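Local coordinates for protein toxin 2A (Paenibacillus larvae, PDB 5URP) that acts as an ADP-ribosyltransferase toxin and virulence factor, probably transferring ADP-ribose from NAD+ to a target in the host, at residues T95-S100 / G174-V179; S100-R105 / L165-I170; T141-R146 / Y199-I204. One frame throughout, in Å; residues are numbered along the deposited sequence.

Interaction 1: T95-S100 / G174-V179; sequences TKLKDS and GNAGYV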
# COMPACT_ATOMS: atom_id res chain seq x y z
N THR A 95 13.80 -7.67 -5.64
CA THR A 95 14.00 -6.35 -6.20
C THR A 95 14.27 -5.35 -5.09
O THR A 95 14.02 -5.60 -3.91
CB THR A 95 12.82 -5.96 -7.09
OG1 THR A 95 13.16 -4.80 -7.89
CG2 THR A 95 11.56 -5.77 -6.25
N LYS A 96 14.89 -4.26 -5.48
CA LYS A 96 15.38 -3.24 -4.56
C LYS A 96 15.24 -1.92 -5.30
O LYS A 96 15.61 -1.83 -6.47
CB LYS A 96 16.86 -3.48 -4.19
CG LYS A 96 17.10 -4.04 -2.80
CD LYS A 96 18.56 -3.99 -2.43
CE LYS A 96 18.75 -4.19 -0.95
NZ LYS A 96 18.83 -5.65 -0.64
N LEU A 97 14.71 -0.91 -4.63
CA LEU A 97 14.53 0.39 -5.28
C LEU A 97 15.89 1.04 -5.51
O LEU A 97 16.70 1.11 -4.59
CB LEU A 97 13.68 1.33 -4.43
CG LEU A 97 12.22 0.90 -4.29
CD1 LEU A 97 11.52 1.94 -3.43
CD2 LEU A 97 11.57 0.74 -5.66
N LYS A 98 16.09 1.53 -6.74
CA LYS A 98 17.26 2.35 -7.05
C LYS A 98 17.14 3.75 -6.47
O LYS A 98 18.15 4.35 -6.11
CB LYS A 98 17.46 2.43 -8.57
CG LYS A 98 18.73 3.19 -8.97
CD LYS A 98 19.02 3.12 -10.46
CE LYS A 98 19.97 4.25 -10.89
NZ LYS A 98 20.65 4.01 -12.22
N ASP A 99 15.93 4.29 -6.36
CA ASP A 99 15.71 5.62 -5.82
C ASP A 99 14.65 5.54 -4.73
O ASP A 99 13.78 4.68 -4.78
CB ASP A 99 15.21 6.62 -6.87
CG ASP A 99 15.87 6.45 -8.22
OD1 ASP A 99 17.07 6.79 -8.33
OD2 ASP A 99 15.18 6.00 -9.18
N SER A 100 14.67 6.50 -3.80
CA SER A 100 13.55 6.59 -2.87
C SER A 100 12.34 7.12 -3.62
O SER A 100 12.47 7.94 -4.53
CB SER A 100 13.85 7.51 -1.70
OG SER A 100 15.10 7.14 -1.10
N GLY A 174 14.94 -0.23 -0.56
CA GLY A 174 13.82 -0.96 -0.00
C GLY A 174 13.27 -1.98 -0.97
O GLY A 174 13.45 -1.89 -2.19
N ASN A 175 12.57 -2.98 -0.43
CA ASN A 175 11.92 -3.99 -1.26
C ASN A 175 10.54 -3.47 -1.61
O ASN A 175 9.72 -3.21 -0.73
CB ASN A 175 11.81 -5.34 -0.55
CG ASN A 175 13.17 -5.98 -0.19
OD1 ASN A 175 13.41 -6.29 0.98
ND2 ASN A 175 14.04 -6.22 -1.17
N ALA A 176 10.28 -3.32 -2.90
CA ALA A 176 8.97 -2.94 -3.42
C ALA A 176 8.99 -3.26 -4.89
O ALA A 176 9.98 -2.99 -5.57
CB ALA A 176 8.69 -1.46 -3.17
N GLY A 177 7.90 -3.85 -5.39
CA GLY A 177 7.87 -4.35 -6.75
C GLY A 177 6.81 -3.66 -7.55
O GLY A 177 5.66 -3.56 -7.09
N TYR A 178 7.16 -3.22 -8.75
CA TYR A 178 6.20 -2.57 -9.64
C TYR A 178 5.50 -3.69 -10.40
O TYR A 178 6.10 -4.30 -11.28
CB TYR A 178 6.90 -1.62 -10.60
CG TYR A 178 5.95 -0.90 -11.51
CD1 TYR A 178 5.07 0.05 -11.00
CD2 TYR A 178 5.93 -1.16 -12.86
CE1 TYR A 178 4.18 0.74 -11.84
CE2 TYR A 178 5.03 -0.48 -13.72
CZ TYR A 178 4.17 0.47 -13.19
OH TYR A 178 3.32 1.14 -14.04
N VAL A 179 4.22 -3.95 -10.08
CA VAL A 179 3.54 -5.11 -10.61
C VAL A 179 2.56 -4.79 -11.74
O VAL A 179 1.96 -5.72 -12.27
CB VAL A 179 2.82 -5.91 -9.49
CG1 VAL A 179 3.82 -6.42 -8.42
CG2 VAL A 179 1.71 -5.10 -8.85
O HOH W 1 11.74 -2.61 -7.74
O HOH W 2 16.69 -7.74 -2.39
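T95-L97 crosses G174-A176 at a steep angle without strand pairing; the CA atoms of K96 and N175 come nearest each other, and one backbone bond, L97 N to G174 O at 2.9 Å, joins them. G174 O also takes a CA-H...O contact from K96. The second strong link comes from a side chain: N175 ND2 reaches T95 O at 2.8 Å, with an N-H...O angle of 160° and the acceptor almost in the plane of the amide. With chi1 at -62°, CG of N175 sits beside its backbone N; the side chain sets out away from the loop, but its amide end comes back to it. On T95, chi1 of -167° sends OG1 and CG2 to different jobs. CG2 packs on A176 O at 3.3 Å, while OG1 binds a water at 2.6 Å that donates to the same A176 O. L97 is buried, its CG 4.4 Å from A176 CB, and also packs on I170 of the central sheet. The loop leading into strand 101-107 is tied to the loop just before strand 177-178 by two direct bonds and a water, which gives carbonyls T95 O, G174 O and A176 O each a donor beside a small apolar patch.

Interaction 2: S100-R105 / L165-I170; sequences SVTVYR and LIELKI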
# COMPACT_ATOMS: atom_id res chain seq x y z
N SER A 100 14.67 6.50 -3.80
CA SER A 100 13.55 6.59 -2.87
C SER A 100 12.34 7.12 -3.62
O SER A 100 12.47 7.94 -4.53
CB SER A 100 13.85 7.51 -1.70
OG SER A 100 15.10 7.14 -1.10
N VAL A 101 11.15 6.67 -3.20
CA VAL A 101 9.94 7.03 -3.95
C VAL A 101 8.77 7.15 -3.00
O VAL A 101 8.67 6.42 -2.01
CB VAL A 101 9.66 5.99 -5.06
CG1 VAL A 101 9.18 4.73 -4.50
CG2 VAL A 101 8.69 6.54 -6.09
N THR A 102 7.85 8.04 -3.37
CA THR A 102 6.60 8.23 -2.67
C THR A 102 5.52 7.42 -3.36
O THR A 102 5.43 7.42 -4.59
CB THR A 102 6.22 9.71 -2.67
OG1 THR A 102 7.25 10.47 -2.03
CG2 THR A 102 4.92 9.94 -1.92
N VAL A 103 4.74 6.70 -2.57
CA VAL A 103 3.59 5.97 -3.09
C VAL A 103 2.35 6.36 -2.28
O VAL A 103 2.43 7.00 -1.24
CB VAL A 103 3.80 4.45 -3.07
CG1 VAL A 103 4.96 4.05 -3.98
CG2 VAL A 103 3.99 3.92 -1.62
N TYR A 104 1.20 5.99 -2.82
CA TYR A 104 -0.10 6.41 -2.29
C TYR A 104 -1.00 5.22 -2.07
O TYR A 104 -0.97 4.24 -2.83
CB TYR A 104 -0.76 7.39 -3.28
CG TYR A 104 0.03 8.65 -3.48
CD1 TYR A 104 -0.17 9.74 -2.65
CD2 TYR A 104 0.97 8.74 -4.48
CE1 TYR A 104 0.56 10.88 -2.79
CE2 TYR A 104 1.73 9.91 -4.66
CZ TYR A 104 1.52 10.97 -3.79
OH TYR A 104 2.22 12.13 -3.97
N ARG A 105 -1.83 5.28 -1.02
CA ARG A 105 -2.78 4.21 -0.76
C ARG A 105 -4.04 4.81 -0.16
O ARG A 105 -3.97 5.46 0.87
CB ARG A 105 -2.19 3.18 0.22
CG ARG A 105 -3.16 2.12 0.60
CD ARG A 105 -2.45 1.04 1.41
NE ARG A 105 -3.38 0.12 2.06
CZ ARG A 105 -4.03 -0.86 1.45
NH1 ARG A 105 -3.87 -1.08 0.15
NH2 ARG A 105 -4.86 -1.63 2.13
N LEU A 165 -6.18 8.73 3.16
CA LEU A 165 -5.15 8.75 2.12
C LEU A 165 -3.81 8.64 2.81
O LEU A 165 -3.46 9.52 3.59
CB LEU A 165 -5.19 10.04 1.30
CG LEU A 165 -4.13 10.20 0.21
CD1 LEU A 165 -4.24 9.10 -0.84
CD2 LEU A 165 -4.24 11.58 -0.43
N ILE A 166 -3.05 7.62 2.48
CA ILE A 166 -1.70 7.45 3.01
C ILE A 166 -0.73 7.87 1.92
O ILE A 166 -0.83 7.39 0.78
CB ILE A 166 -1.41 6.00 3.43
CG1 ILE A 166 -2.46 5.44 4.38
CG2 ILE A 166 0.01 5.93 4.05
CD1 ILE A 166 -2.27 3.93 4.66
N GLU A 167 0.20 8.75 2.27
CA GLU A 167 1.34 9.11 1.43
C GLU A 167 2.57 8.49 2.10
O GLU A 167 2.93 8.89 3.20
CB GLU A 167 1.47 10.63 1.30
CG GLU A 167 2.66 11.10 0.50
CD GLU A 167 2.62 12.60 0.21
OE1 GLU A 167 1.52 13.15 -0.06
OE2 GLU A 167 3.69 13.22 0.20
N LEU A 168 3.19 7.52 1.44
CA LEU A 168 4.21 6.69 2.07
C LEU A 168 5.53 6.85 1.35
O LEU A 168 5.60 6.68 0.13
CB LEU A 168 3.74 5.23 2.05
CG LEU A 168 4.60 4.18 2.68
CD1 LEU A 168 4.53 4.37 4.18
CD2 LEU A 168 4.07 2.83 2.28
N LYS A 169 6.60 7.14 2.09
CA LYS A 169 7.92 7.25 1.50
C LYS A 169 8.62 5.91 1.64
O LYS A 169 8.64 5.35 2.74
CB LYS A 169 8.73 8.35 2.18
CG LYS A 169 8.08 9.71 2.12
CD LYS A 169 8.78 10.72 3.02
CE LYS A 169 8.08 12.07 3.00
NZ LYS A 169 8.64 13.01 4.00
N ILE A 170 9.13 5.37 0.54
CA ILE A 170 9.87 4.10 0.55
C ILE A 170 11.33 4.45 0.31
O ILE A 170 11.65 5.07 -0.71
CB ILE A 170 9.40 3.11 -0.54
CG1 ILE A 170 7.90 2.88 -0.52
CG2 ILE A 170 10.06 1.76 -0.33
CD1 ILE A 170 7.45 2.16 -1.77
O HOH W 3 6.75 12.17 0.16
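V101, V103 and R105 pair with I170, L168 and I166 as the antiparallel hydrogen-bonded pairs of two neighbouring strands in the mixed central sheet of the ADP-ribosyltransferase fold; 101-107 is an outermost strand of that sheet. Six backbone bonds hold the strands in register, the straightest from L168 N to V103 O at 2.8 Å with an angle of 177° at the hydrogen.

The tight side is the face carrying the valines, I166, L168 and I170. CD1 of I170 fits against both branches of V103, coming within 3.8 Å of CG1, and V103 CG2 also packs on L168 CB at 3.9 Å. With chi1 of V103 at -63°, CG2 lies between its backbone N and carbonyl carbon, the branch that reaches both partners. M191 and L193 of strand 190-193 close over this apolar layer. R105 belongs to the same face, but its extended chain leads away to S150 O, with a bound glycerol about 5 Å from the side chain. An arginine on this strand followed by a serine-threonine-serine strand is consistent with the R-S-E signature of the family.

The face of T102, Y104, E167 and K169 is more polar and opens to solvent at K169, whose chain leads away from strand 101-107, and partly at E167, though T102 and Y104 are buried. The Y104 ring lies alongside E167, its plane 63° from the carboxylate, with CE1 3.7 Å from E167 OE1. That oxygen is held by a salt bridge to K216, while the tyrosine hydroxyl bonds D25. T102 crosses the same glutamate chain with its methyl, CG2 3.5 Å from E167 CG. Beside it, one water bridges the two residues, 2.8 Å from T102 OG1 and donating to E167 OE2 at 3.2 Å.

Interaction 3: T141-R146 / Y199-I204; sequences TMLLER and YYIDNI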
# COMPACT_ATOMS: atom_id res chain seq x y z
N THR A 141 3.99 7.21 15.89
CA THR A 141 4.00 5.80 16.23
C THR A 141 4.23 5.00 14.97
O THR A 141 4.04 5.47 13.84
CB THR A 141 2.70 5.36 16.88
OG1 THR A 141 1.66 5.26 15.89
CG2 THR A 141 2.29 6.36 17.95
N MET A 142 4.69 3.77 15.18
CA MET A 142 4.87 2.82 14.09
C MET A 142 3.62 1.98 13.93
O MET A 142 3.06 1.51 14.92
CB MET A 142 6.08 1.93 14.37
CG MET A 142 6.65 1.26 13.16
SD MET A 142 7.93 0.13 13.80
CE MET A 142 9.30 1.23 13.79
N LEU A 143 3.18 1.78 12.68
CA LEU A 143 2.15 0.81 12.33
C LEU A 143 2.81 -0.39 11.66
O LEU A 143 3.91 -0.30 11.11
CB LEU A 143 1.09 1.41 11.41
CG LEU A 143 0.26 2.59 11.94
CD1 LEU A 143 -0.85 2.95 10.95
CD2 LEU A 143 -0.34 2.30 13.28
N LEU A 144 2.15 -1.55 11.77
CA LEU A 144 2.63 -2.81 11.22
C LEU A 144 1.49 -3.42 10.43
O LEU A 144 0.42 -3.69 10.99
CB LEU A 144 3.09 -3.77 12.33
CG LEU A 144 3.26 -5.26 11.96
CD1 LEU A 144 4.38 -5.40 11.00
CD2 LEU A 144 3.50 -6.09 13.22
N GLU A 145 1.69 -3.62 9.13
CA GLU A 145 0.69 -4.21 8.26
C GLU A 145 0.99 -5.69 8.05
O GLU A 145 1.99 -6.04 7.43
CB GLU A 145 0.65 -3.47 6.92
CG GLU A 145 -0.30 -4.07 5.91
CD GLU A 145 -1.72 -4.20 6.44
OE1 GLU A 145 -2.27 -5.33 6.40
OE2 GLU A 145 -2.29 -3.17 6.87
N ARG A 146 0.10 -6.55 8.55
CA ARG A 146 0.31 -7.99 8.45
C ARG A 146 0.05 -8.54 7.05
O ARG A 146 0.69 -9.51 6.66
CB ARG A 146 -0.56 -8.69 9.48
CG ARG A 146 -0.10 -8.28 10.90
CD ARG A 146 -0.64 -9.12 12.03
NE ARG A 146 -0.43 -8.42 13.30
CZ ARG A 146 -0.44 -9.00 14.50
NH1 ARG A 146 -0.63 -10.31 14.63
NH2 ARG A 146 -0.25 -8.25 15.58
N TYR A 199 5.75 0.97 9.16
CA TYR A 199 5.82 2.34 8.69
C TYR A 199 5.52 3.30 9.82
O TYR A 199 4.64 3.06 10.66
CB TYR A 199 4.90 2.55 7.46
CG TYR A 199 3.43 2.22 7.58
CD1 TYR A 199 2.97 0.91 7.52
CD2 TYR A 199 2.50 3.23 7.66
CE1 TYR A 199 1.62 0.61 7.58
CE2 TYR A 199 1.14 2.95 7.70
CZ TYR A 199 0.71 1.64 7.67
OH TYR A 199 -0.64 1.39 7.73
N TYR A 200 6.27 4.39 9.84
CA TYR A 200 6.21 5.36 10.91
C TYR A 200 5.41 6.57 10.47
O TYR A 200 5.67 7.12 9.40
CB TYR A 200 7.63 5.79 11.31
CG TYR A 200 7.71 6.86 12.37
CD1 TYR A 200 7.59 6.54 13.73
CD2 TYR A 200 7.96 8.17 12.03
CE1 TYR A 200 7.66 7.52 14.69
CE2 TYR A 200 8.03 9.16 12.99
CZ TYR A 200 7.91 8.82 14.33
OH TYR A 200 8.01 9.78 15.29
N ILE A 201 4.48 6.99 11.32
CA ILE A 201 3.58 8.11 11.00
C ILE A 201 4.22 9.43 11.45
O ILE A 201 4.36 9.71 12.65
CB ILE A 201 2.20 7.91 11.63
CG1 ILE A 201 1.57 6.64 11.03
CG2 ILE A 201 1.29 9.11 11.30
CD1 ILE A 201 0.25 6.26 11.66
N ASP A 202 4.59 10.25 10.47
CA ASP A 202 5.12 11.59 10.70
C ASP A 202 4.02 12.62 10.94
O ASP A 202 4.18 13.52 11.76
CB ASP A 202 5.99 12.00 9.52
CG ASP A 202 7.23 11.15 9.38
OD1 ASP A 202 8.05 11.18 10.32
OD2 ASP A 202 7.38 10.45 8.35
N ASN A 203 2.89 12.51 10.23
CA ASN A 203 1.87 13.55 10.34
C ASN A 203 0.51 12.98 9.97
O ASN A 203 0.40 12.14 9.08
CB ASN A 203 2.22 14.73 9.43
CG ASN A 203 1.46 15.98 9.77
OD1 ASN A 203 1.71 16.60 10.79
ND2 ASN A 203 0.52 16.34 8.93
N ILE A 204 -0.52 13.45 10.68
CA ILE A 204 -1.93 13.16 10.36
C ILE A 204 -2.68 14.49 10.35
O ILE A 204 -2.58 15.26 11.31
CB ILE A 204 -2.57 12.20 11.38
CG1 ILE A 204 -1.91 10.81 11.33
CG2 ILE A 204 -4.07 12.07 11.14
CD1 ILE A 204 -2.36 9.86 12.41
O HOH W 4 -1.50 -1.06 8.62
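L143 and Y199 form an antiparallel hydrogen-bonded pair at the edge of the central sheet, and each uses both amide and carbonyl: L143 N donates to Y199 O at 2.8 Å, and Y199 N returns a bond to L143 O at 3.0 Å. T141 O accepts from I201 N, also at 3.0 Å and nearly straight at 173°, which extends the pairing past M142 and Y200. Their side chains share the other face of the sheet. T141 OG1 is hydrogen-bonded to F138 O.

Y199 takes chi1 of 56°, its CG between backbone N and carbonyl carbon, folding the ring over toward strand 142-145. L143 CB makes a CH-pi contact over one ring face, 4.0 Å from the centroid, while L143 CD1 meets I201 CD1 at 3.6 Å. The tyrosine hydroxyl is satisfied through a water, 2.7 Å from Y199 OH, that donates to E145 OE2. E145 OE1 has its own partners, a salt bridge to R71 and the backbone N of G147.

The buried carboxylate of E145 therefore has a cation, an amide and a water around it, which would probably stabilise its negative charge, while the Y199 ring packs on L143 and its hydroxyl joins this group through the water.

In the fold
From the N terminus, the chain leaves helix 79-92 through the loop of interaction 1 and runs straight into strand 101-107; S100 ends the first segment of interaction 1 and begins that of interaction 2. Next comes 141-146, the first half of interaction 3. Strand 164-170 then returns to close the loop of interaction 2, and 174-179 closes the wider loop of interaction 1, with interaction 2 nested inside. The 199-204 strand closes interaction 3 last, crossing both others. Interactions 2 and 3 lie toward the two edges of the five-stranded sheet and meet through L168 and Y199. Interaction 1 does not reach interaction 3; I170, touching L97 and A176, sets the loops before strands 101-107 and 177-178 against the large sheet.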